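Local coordinates for protein glucuronan lyase A (Trichoderma reesei, PDB 2ZZJ) that probably cleaves beta-1,4-linked glucuronan within the polysaccharide chain as a lyase, and holds a bound calcium ion, at residues F74-D79 with I112-N117; P108-W113 with L119-V124; A94-A99 with T185-D190. One frame throughout, in Å; residues are numbered along the deposited sequence.

In the fold
The three contacts sample a beta-jelly roll from its interior to one end. Interaction 1 is an apolar contact between the two sheets. Interaction 2, which shares Ile112 and Trp113 with it, lies within one of those sheets and joins the hairpin strands 106-115 and 118-126, so the first strand serves both; Ile114 of one touches Leu119 of the other. Interaction 2 is nearest the chain's centre and mixes backbone bonds, an aromatic face and a bonded guanidinium. Interaction 3, its centre about 18 Å from that of the chain, links loops by a salt bridge, yet two of its three touching residues are buried. Its Val187 packs on Val124 of interaction 2, whereas interaction 1 lies beyond the centre.

Interaction 1. Residues F74-D79 with I112-N117; sequences FRLSED and IWIQNN
Phe74 and Leu76 meet Ile114 across the interior of the beta-jelly roll, where strand 66-76 of one sheet faces strand 106-115 of the other. This is sheet-on-sheet packing: the CA atoms of Leu76 and Ile114 stay 9.8 Å apart, no hydrogen bond crosses, and side chains alone span the gap. Phe74 and Leu76, two residues apart, project from the same side of their strand. The Phe74 ring reaches CD1 of Ile114 with CE1 at 4.3 Å, an oblique approach. Ile114 presents a folded chain: CG1 stands anti to its carbonyl carbon (chi1 -51°), and a second turn of -61° at chi2 brings CD1 round toward the phenyl ring while CG1 is left facing leucine. There CD2 of Leu76 lies 4.3 Å from Ile114 CG1. On their own strand the two partners also pack, with Phe74 CE1 4.2 Å from Leu76 CD2, so the isoleucine meets a pair of neighbouring side chains. The spacing is that of a modest apolar touch, completed by Ile89 and Tyr221 beside Phe74 and by Val219 beside Leu76. Asp222, a calcium ligand, has its side chain about 8 Å from that of Phe74.

Around this apolar touch the flanking residues carry the polar contacts. Arg75 sets its guanidinium against Trp220 in a cation-pi contact, while in the turn that follows, Ser77 OG donates to Asp79 OD1 at 2.9 Å. On the strand of Ile114, Trp113 and Gln115 are directed to the other side of their sheet, where the glutamine extends alongside the indole and turns its terminal amide so that OE1 meets the indole edge. Trp113 NE1 gives Gln115 OE1 a bond of 2.8 Å that is nearly straight (171°), with the oxygen lying almost exactly in the indole plane.

Interaction 2. Residues P108-W113 with L119-V124; sequences PSTMIW and LYSRYV
Trp113 and Tyr120 form a hydrogen-bonded antiparallel pair in the beta hairpin of strands 106-115 and 118-126, their backbones exchanging two bonds. On the face of the sheet that carries both side chains, Tyr120 CB sits over the indole, 3.5 Å from the centroid of its five-membered ring, a CH-pi contact.

Arg122 continues along the same face, its CG between the backbone N and the carbonyl carbon (chi1 69°), which lays the chain beside the indole. CB packs against Trp113 CH2 and CZ3, CG nears Ser109 O, and CD returns to CZ3 at 3.8 Å. A bend at chi3 turns NE to Ser109 O, a bond of 2.9 Å almost in line with the C=O and in the guanidinium plane. Met111 SD stands over the centre of one guanidinium face, 3.6 Å from CZ and 4.1 Å from NH2, while NH1 adds weak bonds to Ser109 O and Pro108 O.

Where the chain turns a corner, Thr110 OG1 donates to Arg122 O (2.8 Å), and a water links that hydroxyl to Val124 N. Ser121 OG reaches Met111 O at 2.7 Å, from above the carbonyl plane.

A serine at Trp113 would probably leave Tyr120 CB and Arg122 CB and CD without their aromatic surface, and Gln115 OE1 without its indole donor. Backbone carbonyls near its plane hold the guanidinium, with polarisable sulfur over one face, so its charge is probably stabilised by dipoles.

Interaction 3. Residues A94-A99 with T185-D190; sequences ANRPGA and TTVDDD
Arg96 and Asp189 approach with their CA atoms 9.7 Å apart, the arginine opening a type II beta turn to Ala99 (Ala99 N to Arg96 O, 3.0 Å) just after strand 86-95, the aspartate lying in the loop that leads into strand 192-197. Those two strands are neighbours in one sheet, so the contact ties together loops at its end.

The arginine chain reaches over the gap and bends at chi3 (77°), which turns the side of the guanidinium to the carboxylate. Both NE and NH2 donate to a single oxygen, Asp189 OD2, each at 2.9 Å. This is a side-on salt bridge: OD2 lies close to the guanidinium plane, but the carboxylate is twisted 39° against it. NE meets the syn lone pair of OD2, whereas NH2 comes from above the carboxylate plane. Val187 CG2 rests over one guanidinium face, 4.2 Å from NH2.

Arg129 NH2 makes a further salt bridge to OD2, Ser191 OG bonds OD1, and Arg96 NH1 is taken by Tyr128 O. With two arginines gathered at one oxygen, the carboxylate would be expected to stay ionised, its single negative charge offsetting part of the two positive ones.

Interaction 1. Residues F74-D79 with I112-N117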
ATOM      1  N   PHE A  74      -7.852   4.397   6.054  1.00 10.18           N
ATOM      2  CA  PHE A  74      -7.906   2.977   6.467  1.00  9.82           C
ATOM      3  C   PHE A  74      -8.180   2.850   7.958  1.00 10.43           C
ATOM      4  O   PHE A  74      -7.979   3.799   8.712  1.00 10.11           O
ATOM      5  CB  PHE A  74      -6.625   2.212   6.083  1.00 10.66           C
ATOM      6  CG  PHE A  74      -5.476   2.445   7.034  1.00  9.49           C
ATOM      7  CD1 PHE A  74      -5.244   1.570   8.092  1.00 10.24           C
ATOM      8  CD2 PHE A  74      -4.670   3.595   6.901  1.00  9.84           C
ATOM      9  CE1 PHE A  74      -4.174   1.796   9.011  1.00 11.00           C
ATOM     10  CE2 PHE A  74      -3.594   3.848   7.825  1.00 13.81           C
ATOM     11  CZ  PHE A  74      -3.370   2.942   8.864  1.00 12.71           C
ATOM     12  N   ARG A  75      -8.627   1.663   8.360  1.00 11.23           N
ATOM     13  CA  ARG A  75      -9.040   1.410   9.720  1.00 10.95           C
ATOM     14  C   ARG A  75      -8.743  -0.044  10.038  1.00 11.67           C
ATOM     15  O   ARG A  75      -9.154  -0.945   9.304  1.00 10.97           O
ATOM     16  CB  ARG A  75     -10.541   1.660   9.836  1.00 11.74           C
ATOM     17  CG  ARG A  75     -11.095   1.421  11.246  1.00 12.33           C
ATOM     18  CD  ARG A  75     -12.603   1.471  11.174  1.00 17.06           C
ATOM     19  NE  ARG A  75     -13.229   1.375  12.493  1.00 18.90           N
ATOM     20  CZ  ARG A  75     -13.533   0.227  13.087  1.00 21.76           C
ATOM     21  NH1 ARG A  75     -13.249  -0.915  12.506  1.00 19.32           N
ATOM     22  NH2 ARG A  75     -14.137   0.225  14.276  1.00 23.01           N
ATOM     23  N   LEU A  76      -8.010  -0.278  11.130  1.00 11.76           N
ATOM     24  CA  LEU A  76      -7.854  -1.641  11.617  1.00 12.78           C
ATOM     25  C   LEU A  76      -9.054  -1.994  12.479  1.00 13.68           C
ATOM     26  O   LEU A  76      -9.647  -1.115  13.121  1.00 14.01           O
ATOM     27  CB  LEU A  76      -6.619  -1.767  12.483  1.00 12.12           C
ATOM     28  CG  LEU A  76      -5.294  -1.256  11.901  1.00 12.85           C
ATOM     29  CD1 LEU A  76      -4.139  -1.384  12.907  1.00 14.78           C
ATOM     30  CD2 LEU A  76      -4.963  -1.998  10.602  1.00 12.18           C
ATOM     31  N   SER A  77      -9.380  -3.279  12.555  1.00 13.81           N
ATOM     32  CA  SER A  77     -10.425  -3.728  13.499  1.00 14.19           C
ATOM     33  C   SER A  77     -10.140  -3.203  14.917  1.00 14.65           C
ATOM     34  O   SER A  77      -9.003  -3.052  15.338  1.00 13.51           O
ATOM     35  CB  SER A  77     -10.520  -5.250  13.550  1.00 13.71           C
ATOM     36  OG  SER A  77      -9.314  -5.752  14.099  1.00 16.19           O
ATOM     37  N   GLU A  78     -11.202  -2.899  15.634  1.00 16.53           N
ATOM     38  CA  GLU A  78     -11.015  -2.450  17.011  1.00 18.09           C
ATOM     39  C   GLU A  78     -10.228  -3.470  17.871  1.00 17.16           C
ATOM     40  O   GLU A  78      -9.448  -3.089  18.743  1.00 18.05           O
ATOM     41  CB  GLU A  78     -12.365  -2.165  17.619  1.00 19.43           C
ATOM     42  CG  GLU A  78     -12.204  -1.993  19.121  1.00 25.06           C
ATOM     43  CD  GLU A  78     -13.462  -1.584  19.807  1.00 30.87           C
ATOM     44  OE1 GLU A  78     -13.285  -0.901  20.831  1.00 34.59           O
ATOM     45  OE2 GLU A  78     -14.590  -1.927  19.337  1.00 35.22           O
ATOM     46  N   ASP A  79     -10.431  -4.757  17.606  1.00 16.82           N
ATOM     47  CA  ASP A  79      -9.752  -5.809  18.325  1.00 16.42           C
ATOM     48  C   ASP A  79      -8.483  -6.316  17.636  1.00 16.07           C
ATOM     49  O   ASP A  79      -8.078  -7.465  17.883  1.00 16.02           O
ATOM     50  CB  ASP A  79     -10.722  -6.969  18.547  1.00 18.60           C
ATOM     51  CG  ASP A  79     -11.215  -7.591  17.250  1.00 21.44           C
ATOM     52  OD1 ASP A  79     -10.651  -7.313  16.161  1.00 24.29           O
ATOM     53  OD2 ASP A  79     -12.169  -8.375  17.333  1.00 27.53           O
ATOM     54  N   ILE A 112       3.376   0.138   2.007  1.00 13.08           N
ATOM     55  CA  ILE A 112       2.975   0.708   3.278  1.00 12.32           C
ATOM     56  C   ILE A 112       2.444  -0.421   4.131  1.00 12.09           C
ATOM     57  O   ILE A 112       1.596  -1.193   3.684  1.00 10.95           O
ATOM     58  CB  ILE A 112       1.883   1.824   3.097  1.00 12.54           C
ATOM     59  CG1 ILE A 112       2.364   2.866   2.056  1.00 12.66           C
ATOM     60  CG2 ILE A 112       1.510   2.427   4.503  1.00 11.18           C
ATOM     61  CD1 ILE A 112       1.449   4.054   1.808  1.00 13.61           C
ATOM     62  N   TRP A 113       2.934  -0.536   5.368  1.00 12.94           N
ATOM     63  CA  TRP A 113       2.524  -1.653   6.208  1.00 12.87           C
ATOM     64  C   TRP A 113       2.488  -1.311   7.683  1.00 13.85           C
ATOM     65  O   TRP A 113       2.962  -0.255   8.067  1.00 13.22           O
ATOM     66  CB  TRP A 113       3.374  -2.907   5.945  1.00 13.06           C
ATOM     67  CG  TRP A 113       4.860  -2.885   6.365  1.00 14.30           C
ATOM     68  CD1 TRP A 113       5.408  -3.503   7.475  1.00 15.56           C
ATOM     69  CD2 TRP A 113       5.971  -2.345   5.628  1.00 15.69           C
ATOM     70  NE1 TRP A 113       6.774  -3.334   7.489  1.00 14.66           N
ATOM     71  CE2 TRP A 113       7.149  -2.634   6.376  1.00 14.39           C
ATOM     72  CE3 TRP A 113       6.092  -1.638   4.410  1.00 14.10           C
ATOM     73  CZ2 TRP A 113       8.427  -2.251   5.943  1.00 13.39           C
ATOM     74  CZ3 TRP A 113       7.369  -1.231   3.986  1.00 15.29           C
ATOM     75  CH2 TRP A 113       8.523  -1.549   4.770  1.00 15.60           C
ATOM     76  N   ILE A 114       1.843  -2.195   8.449  1.00 14.81           N
ATOM     77  CA  ILE A 114       1.834  -2.161   9.935  1.00 16.26           C
ATOM     78  C   ILE A 114       2.834  -3.188  10.448  1.00 16.13           C
ATOM     79  O   ILE A 114       2.805  -4.333  10.020  1.00 15.75           O
ATOM     80  CB  ILE A 114       0.409  -2.539  10.513  1.00 16.20           C
ATOM     81  CG1 ILE A 114      -0.711  -1.709   9.862  1.00 18.44           C
ATOM     82  CG2 ILE A 114       0.345  -2.293  12.020  1.00 16.23           C
ATOM     83  CD1 ILE A 114      -0.588  -0.222  10.088  1.00 18.72           C
ATOM     84  N   GLN A 115       3.718  -2.788  11.369  1.00 17.56           N
ATOM     85  CA  GLN A 115       4.619  -3.711  12.059  1.00 18.59           C
ATOM     86  C   GLN A 115       4.499  -3.330  13.531  1.00 18.41           C
ATOM     87  O   GLN A 115       4.687  -2.183  13.870  1.00 17.50           O
ATOM     88  CB  GLN A 115       6.053  -3.494  11.533  1.00 19.38           C
ATOM     89  CG  GLN A 115       7.002  -4.646  11.672  1.00 21.57           C
ATOM     90  CD  GLN A 115       8.298  -4.453  10.874  1.00 20.94           C
ATOM     91  OE1 GLN A 115       8.293  -4.348   9.646  1.00 22.04           O
ATOM     92  NE2 GLN A 115       9.428  -4.455  11.582  1.00 22.20           N
ATOM     93  N   ASN A 116       4.132  -4.265  14.391  1.00 18.68           N
ATOM     94  CA  ASN A 116       3.726  -3.893  15.763  1.00 19.98           C
ATOM     95  C   ASN A 116       2.627  -2.837  15.656  1.00 19.42           C
ATOM     96  O   ASN A 116       1.698  -3.024  14.861  1.00 19.66           O
ATOM     97  CB  ASN A 116       4.946  -3.396  16.562  1.00 20.64           C
ATOM     98  CG  ASN A 116       5.976  -4.523  16.804  1.00 24.72           C
ATOM     99  OD1 ASN A 116       5.637  -5.534  17.414  1.00 29.95           O
ATOM    100  ND2 ASN A 116       7.216  -4.339  16.337  1.00 24.06           N
ATOM    101  N   ASN A 117       2.732  -1.716  16.378  1.00 18.68           N
ATOM    102  CA  ASN A 117       1.694  -0.675  16.244  1.00 18.56           C
ATOM    103  C   ASN A 117       2.167   0.525  15.429  1.00 17.86           C
ATOM    104  O   ASN A 117       1.695   1.646  15.603  1.00 17.78           O
ATOM    105  CB  ASN A 117       1.154  -0.225  17.612  1.00 19.56           C
ATOM    106  CG  ASN A 117       2.179   0.521  18.419  1.00 19.89           C
ATOM    107  OD1 ASN A 117       3.374   0.468  18.135  1.00 22.37           O
ATOM    108  ND2 ASN A 117       1.712   1.235  19.446  1.00 26.42           N
TER

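Interaction 2. Residues P108-W113 with L119-V124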
ATOM      1  N   PRO A 108       7.334  -5.154  -6.319  1.00 22.15           N
ATOM      2  CA  PRO A 108       6.774  -4.006  -5.581  1.00 20.87           C
ATOM      3  C   PRO A 108       7.840  -2.964  -5.346  1.00 20.34           C
ATOM      4  O   PRO A 108       9.005  -3.302  -5.052  1.00 19.60           O
ATOM      5  CB  PRO A 108       6.329  -4.611  -4.236  1.00 21.03           C
ATOM      6  CG  PRO A 108       7.149  -5.907  -4.070  1.00 21.40           C
ATOM      7  CD  PRO A 108       7.453  -6.381  -5.500  1.00 22.86           C
ATOM      8  N   SER A 109       7.469  -1.697  -5.453  1.00 18.41           N
ATOM      9  CA  SER A 109       8.391  -0.644  -5.071  1.00 18.83           C
ATOM     10  C   SER A 109       8.043  -0.115  -3.684  1.00 18.46           C
ATOM     11  O   SER A 109       8.416  -0.705  -2.646  1.00 18.38           O
ATOM     12  CB  SER A 109       8.439   0.478  -6.125  1.00 18.80           C
ATOM     13  OG  SER A 109       7.158   1.030  -6.419  1.00 19.88           O
ATOM     14  N   THR A 110       7.345   1.012  -3.654  1.00 17.28           N
ATOM     15  CA  THR A 110       6.947   1.567  -2.375  1.00 16.51           C
ATOM     16  C   THR A 110       5.821   0.700  -1.800  1.00 16.13           C
ATOM     17  O   THR A 110       4.909   0.274  -2.526  1.00 15.08           O
ATOM     18  CB  THR A 110       6.564   3.061  -2.482  1.00 16.43           C
ATOM     19  OG1 THR A 110       7.768   3.868  -2.466  1.00 16.86           O
ATOM     20  CG2 THR A 110       5.685   3.511  -1.333  1.00 15.88           C
ATOM     21  N   MET A 111       5.918   0.433  -0.494  1.00 15.35           N
ATOM     22  CA  MET A 111       4.910  -0.357   0.229  1.00 15.93           C
ATOM     23  C   MET A 111       4.598   0.345   1.526  1.00 14.84           C
ATOM     24  O   MET A 111       5.450   1.078   2.092  1.00 15.98           O
ATOM     25  CB  MET A 111       5.389  -1.805   0.515  1.00 15.25           C
ATOM     26  CG  MET A 111       5.694  -2.629  -0.755  1.00 15.95           C
ATOM     27  SD  MET A 111       6.447  -4.245  -0.331  1.00 18.60           S
ATOM     28  CE  MET A 111       4.973  -5.204  -0.154  1.00 17.91           C
ATOM     29  N   ILE A 112       3.376   0.138   2.007  1.00 13.08           N
ATOM     30  CA  ILE A 112       2.975   0.708   3.278  1.00 12.32           C
ATOM     31  C   ILE A 112       2.444  -0.421   4.131  1.00 12.09           C
ATOM     32  O   ILE A 112       1.596  -1.193   3.684  1.00 10.95           O
ATOM     33  CB  ILE A 112       1.883   1.824   3.097  1.00 12.54           C
ATOM     34  CG1 ILE A 112       2.364   2.866   2.056  1.00 12.66           C
ATOM     35  CG2 ILE A 112       1.510   2.427   4.503  1.00 11.18           C
ATOM     36  CD1 ILE A 112       1.449   4.054   1.808  1.00 13.61           C
ATOM     37  N   TRP A 113       2.934  -0.536   5.368  1.00 12.94           N
ATOM     38  CA  TRP A 113       2.524  -1.653   6.208  1.00 12.87           C
ATOM     39  C   TRP A 113       2.488  -1.311   7.683  1.00 13.85           C
ATOM     40  O   TRP A 113       2.962  -0.255   8.067  1.00 13.22           O
ATOM     41  CB  TRP A 113       3.374  -2.907   5.945  1.00 13.06           C
ATOM     42  CG  TRP A 113       4.860  -2.885   6.365  1.00 14.30           C
ATOM     43  CD1 TRP A 113       5.408  -3.503   7.475  1.00 15.56           C
ATOM     44  CD2 TRP A 113       5.971  -2.345   5.628  1.00 15.69           C
ATOM     45  NE1 TRP A 113       6.774  -3.334   7.489  1.00 14.66           N
ATOM     46  CE2 TRP A 113       7.149  -2.634   6.376  1.00 14.39           C
ATOM     47  CE3 TRP A 113       6.092  -1.638   4.410  1.00 14.10           C
ATOM     48  CZ2 TRP A 113       8.427  -2.251   5.943  1.00 13.39           C
ATOM     49  CZ3 TRP A 113       7.369  -1.231   3.986  1.00 15.29           C
ATOM     50  CH2 TRP A 113       8.523  -1.549   4.770  1.00 15.60           C
ATOM     51  N   LEU A 119       3.241   2.410  11.672  1.00 16.66           N
ATOM     52  CA  LEU A 119       3.245   2.518  10.203  1.00 15.96           C
ATOM     53  C   LEU A 119       4.666   2.550   9.674  1.00 15.93           C
ATOM     54  O   LEU A 119       5.466   3.410  10.086  1.00 16.46           O
ATOM     55  CB  LEU A 119       2.579   3.802   9.755  1.00 15.76           C
ATOM     56  CG  LEU A 119       2.116   3.926   8.297  1.00 16.87           C
ATOM     57  CD1 LEU A 119       0.900   3.059   8.082  1.00 16.36           C
ATOM     58  CD2 LEU A 119       1.809   5.380   7.949  1.00 16.55           C
ATOM     59  N   TYR A 120       4.962   1.644   8.751  1.00 14.98           N
ATOM     60  CA  TYR A 120       6.231   1.616   8.039  1.00 16.15           C
ATOM     61  C   TYR A 120       6.031   1.924   6.554  1.00 15.35           C
ATOM     62  O   TYR A 120       4.986   1.593   5.986  1.00 14.34           O
ATOM     63  CB  TYR A 120       6.777   0.192   8.085  1.00 17.35           C
ATOM     64  CG  TYR A 120       7.561  -0.175   9.322  1.00 19.41           C
ATOM     65  CD1 TYR A 120       8.831  -0.746   9.195  1.00 22.02           C
ATOM     66  CD2 TYR A 120       7.027   0.019  10.601  1.00 20.05           C
ATOM     67  CE1 TYR A 120       9.577  -1.103  10.316  1.00 21.95           C
ATOM     68  CE2 TYR A 120       7.776  -0.349  11.746  1.00 23.06           C
ATOM     69  CZ  TYR A 120       9.044  -0.907  11.574  1.00 21.96           C
ATOM     70  OH  TYR A 120       9.789  -1.276  12.696  1.00 23.55           O
ATOM     71  N   SER A 121       7.047   2.477   5.891  1.00 15.77           N
ATOM     72  CA  SER A 121       7.012   2.508   4.430  1.00 15.41           C
ATOM     73  C   SER A 121       8.406   2.310   3.902  1.00 18.04           C
ATOM     74  O   SER A 121       9.339   2.101   4.690  1.00 17.75           O
ATOM     75  CB  SER A 121       6.365   3.789   3.868  1.00 16.75           C
ATOM     76  OG  SER A 121       6.106   3.632   2.465  1.00 14.96           O
ATOM     77  N   ARG A 122       8.549   2.341   2.584  1.00 17.89           N
ATOM     78  CA  ARG A 122       9.861   2.180   1.959  1.00 18.99           C
ATOM     79  C   ARG A 122       9.788   2.703   0.558  1.00 20.38           C
ATOM     80  O   ARG A 122       8.701   2.930   0.047  1.00 19.67           O
ATOM     81  CB  ARG A 122      10.213   0.696   1.890  1.00 18.80           C
ATOM     82  CG  ARG A 122       9.375  -0.069   0.925  1.00 18.24           C
ATOM     83  CD  ARG A 122       9.664  -1.557   0.945  1.00 18.72           C
ATOM     84  NE  ARG A 122       9.477  -2.104  -0.386  1.00 17.93           N
ATOM     85  CZ  ARG A 122       9.871  -3.318  -0.766  1.00 22.96           C
ATOM     86  NH1 ARG A 122       9.655  -3.730  -2.003  1.00 20.77           N
ATOM     87  NH2 ARG A 122      10.491  -4.130   0.096  1.00 22.25           N
ATOM     88  N   TYR A 123      10.947   2.921  -0.063  1.00 20.22           N
ATOM     89  CA  TYR A 123      11.009   3.068  -1.497  1.00 22.73           C
ATOM     90  C   TYR A 123      12.188   2.223  -1.964  1.00 23.85           C
ATOM     91  O   TYR A 123      13.039   1.823  -1.143  1.00 23.51           O
ATOM     92  CB  TYR A 123      11.167   4.531  -1.920  1.00 23.45           C
ATOM     93  CG  TYR A 123      12.309   5.289  -1.253  1.00 23.03           C
ATOM     94  CD1 TYR A 123      13.600   5.327  -1.822  1.00 26.22           C
ATOM     95  CD2 TYR A 123      12.108   5.970  -0.076  1.00 23.06           C
ATOM     96  CE1 TYR A 123      14.660   6.038  -1.200  1.00 26.19           C
ATOM     97  CE2 TYR A 123      13.146   6.677   0.553  1.00 24.44           C
ATOM     98  CZ  TYR A 123      14.432   6.707  -0.019  1.00 26.93           C
ATOM     99  OH  TYR A 123      15.454   7.422   0.633  1.00 27.43           O
ATOM    100  N   VAL A 124      12.212   1.954  -3.265  1.00 25.21           N
ATOM    101  CA  VAL A 124      13.223   1.118  -3.906  1.00 26.70           C
ATOM    102  C   VAL A 124      13.902   1.916  -5.005  1.00 27.82           C
ATOM    103  O   VAL A 124      13.247   2.635  -5.759  1.00 28.04           O
ATOM    104  CB  VAL A 124      12.565  -0.165  -4.478  1.00 26.05           C
ATOM    105  CG1 VAL A 124      13.562  -1.053  -5.162  1.00 28.84           C
ATOM    106  CG2 VAL A 124      11.916  -0.954  -3.343  1.00 26.41           C
TER
HETATM  107  O   HOH W   1       9.746   3.104  -4.448  1.00 17.15           O

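Interaction 3. Residues A94-A99 with T185-D190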
ATOM      1  N   ALA A  94       4.758  -3.265 -10.145  1.00 21.04           N
ATOM      2  CA  ALA A  94       4.777  -3.422 -11.603  1.00 22.95           C
ATOM      3  C   ALA A  94       5.161  -4.844 -11.978  1.00 24.32           C
ATOM      4  O   ALA A  94       6.000  -5.457 -11.316  1.00 25.20           O
ATOM      5  CB  ALA A  94       5.770  -2.491 -12.212  1.00 22.60           C
ATOM      6  N   ASN A  95       4.557  -5.343 -13.044  1.00 25.21           N
ATOM      7  CA  ASN A  95       5.039  -6.543 -13.699  1.00 27.51           C
ATOM      8  C   ASN A  95       6.007  -6.105 -14.785  1.00 28.44           C
ATOM      9  O   ASN A  95       5.673  -5.268 -15.646  1.00 27.70           O
ATOM     10  CB  ASN A  95       3.886  -7.351 -14.286  1.00 27.71           C
ATOM     11  CG  ASN A  95       4.343  -8.691 -14.855  1.00 29.27           C
ATOM     12  OD1 ASN A  95       5.331  -9.270 -14.404  1.00 32.42           O
ATOM     13  ND2 ASN A  95       3.615  -9.187 -15.830  1.00 30.33           N
ATOM     14  N   ARG A  96       7.222  -6.641 -14.703  1.00 29.45           N
ATOM     15  CA  ARG A  96       8.314  -6.225 -15.542  1.00 30.17           C
ATOM     16  C   ARG A  96       8.868  -7.461 -16.271  1.00 31.25           C
ATOM     17  O   ARG A  96      10.030  -7.836 -16.039  1.00 30.57           O
ATOM     18  CB  ARG A  96       9.392  -5.605 -14.667  1.00 30.48           C
ATOM     19  CG  ARG A  96       8.979  -4.308 -14.033  1.00 29.58           C
ATOM     20  CD  ARG A  96       9.921  -3.889 -12.962  1.00 28.43           C
ATOM     21  NE  ARG A  96      11.170  -3.313 -13.456  1.00 29.06           N
ATOM     22  CZ  ARG A  96      12.376  -3.827 -13.203  1.00 29.52           C
ATOM     23  NH1 ARG A  96      12.484  -4.933 -12.467  1.00 27.18           N
ATOM     24  NH2 ARG A  96      13.475  -3.219 -13.663  1.00 26.49           N
ATOM     25  N   PRO A  97       8.056  -8.071 -17.170  1.00 32.31           N
ATOM     26  CA  PRO A  97       8.370  -9.401 -17.734  1.00 33.28           C
ATOM     27  C   PRO A  97       9.655  -9.346 -18.571  1.00 33.58           C
ATOM     28  O   PRO A  97       9.799  -8.458 -19.430  1.00 33.56           O
ATOM     29  CB  PRO A  97       7.158  -9.726 -18.614  1.00 33.44           C
ATOM     30  CG  PRO A  97       6.107  -8.684 -18.290  1.00 32.57           C
ATOM     31  CD  PRO A  97       6.846  -7.492 -17.784  1.00 33.06           C
ATOM     32  N   GLY A  98      10.585 -10.260 -18.262  1.00 34.03           N
ATOM     33  CA  GLY A  98      11.907 -10.300 -18.874  1.00 33.33           C
ATOM     34  C   GLY A  98      13.000  -9.573 -18.108  1.00 34.26           C
ATOM     35  O   GLY A  98      14.147  -9.520 -18.578  1.00 33.92           O
ATOM     36  N   ALA A  99      12.675  -8.999 -16.940  1.00 33.06           N
ATOM     37  CA  ALA A  99      13.707  -8.309 -16.136  1.00 33.67           C
ATOM     38  C   ALA A  99      14.748  -9.321 -15.647  1.00 33.28           C
ATOM     39  O   ALA A  99      15.968  -9.047 -15.629  1.00 33.96           O
ATOM     40  CB  ALA A  99      13.083  -7.553 -14.939  1.00 32.63           C
ATOM     41  N   THR A 185      13.605   7.489  -5.878  1.00 28.48           N
ATOM     42  CA  THR A 185      12.402   6.837  -5.316  1.00 27.74           C
ATOM     43  C   THR A 185      11.819   5.652  -6.130  1.00 27.75           C
ATOM     44  O   THR A 185      10.808   5.044  -5.721  1.00 27.61           O
ATOM     45  CB  THR A 185      11.284   7.866  -5.158  1.00 27.05           C
ATOM     46  OG1 THR A 185      11.074   8.523  -6.420  1.00 26.46           O
ATOM     47  CG2 THR A 185      11.613   8.859  -4.055  1.00 26.52           C
ATOM     48  N   THR A 186      12.391   5.360  -7.303  1.00 27.31           N
ATOM     49  CA  THR A 186      11.987   4.217  -8.120  1.00 26.74           C
ATOM     50  C   THR A 186      13.193   3.695  -8.914  1.00 28.35           C
ATOM     51  O   THR A 186      14.239   4.356  -8.956  1.00 28.06           O
ATOM     52  CB  THR A 186      10.761   4.508  -9.057  1.00 26.75           C
ATOM     53  OG1 THR A 186      10.190   3.286  -9.556  1.00 23.79           O
ATOM     54  CG2 THR A 186      11.120   5.441 -10.233  1.00 25.93           C
ATOM     55  N   VAL A 187      13.035   2.523  -9.526  1.00 28.88           N
ATOM     56  CA  VAL A 187      14.073   1.935 -10.373  1.00 30.64           C
ATOM     57  C   VAL A 187      14.215   2.701 -11.694  1.00 31.34           C
ATOM     58  O   VAL A 187      13.291   3.395 -12.127  1.00 30.90           O
ATOM     59  CB  VAL A 187      13.848   0.395 -10.627  1.00 29.58           C
ATOM     60  CG1 VAL A 187      14.020  -0.399  -9.323  1.00 31.03           C
ATOM     61  CG2 VAL A 187      12.506   0.104 -11.239  1.00 30.89           C
ATOM     62  N   ASP A 188      15.380   2.576 -12.331  1.00 32.59           N
ATOM     63  CA  ASP A 188      15.666   3.358 -13.532  1.00 33.94           C
ATOM     64  C   ASP A 188      15.081   2.788 -14.839  1.00 33.86           C
ATOM     65  O   ASP A 188      15.815   2.602 -15.813  1.00 34.05           O
ATOM     66  CB  ASP A 188      17.183   3.660 -13.654  1.00 34.40           C
ATOM     67  CG  ASP A 188      18.045   2.398 -13.814  1.00 36.83           C
ATOM     68  OD1 ASP A 188      17.521   1.276 -13.632  1.00 37.03           O
ATOM     69  OD2 ASP A 188      19.261   2.538 -14.140  1.00 37.87           O
ATOM     70  N   ASP A 189      13.770   2.539 -14.863  1.00 33.38           N
ATOM     71  CA  ASP A 189      13.034   2.248 -16.107  1.00 33.78           C
ATOM     72  C   ASP A 189      11.653   2.963 -16.191  1.00 33.48           C
ATOM     73  O   ASP A 189      11.324   3.782 -15.326  1.00 33.80           O
ATOM     74  CB  ASP A 189      12.897   0.740 -16.362  1.00 33.68           C
ATOM     75  CG  ASP A 189      11.929   0.059 -15.406  1.00 37.36           C
ATOM     76  OD1 ASP A 189      11.011   0.743 -14.849  1.00 35.86           O
ATOM     77  OD2 ASP A 189      12.066  -1.181 -15.235  1.00 37.44           O
ATOM     78  N   ASP A 190      10.864   2.638 -17.213  1.00 32.70           N
ATOM     79  CA  ASP A 190       9.585   3.333 -17.473  1.00 32.66           C
ATOM     80  C   ASP A 190       8.358   2.405 -17.338  1.00 31.53           C
ATOM     81  O   ASP A 190       7.324   2.616 -17.969  1.00 31.17           O
ATOM     82  CB  ASP A 190       9.597   4.003 -18.859  1.00 32.97           C
ATOM     83  CG  ASP A 190      10.800   4.911 -19.075  1.00 34.96           C
ATOM     84  OD1 ASP A 190      11.212   5.652 -18.156  1.00 37.94           O
ATOM     85  OD2 ASP A 190      11.346   4.890 -20.200  1.00 38.52           O
TER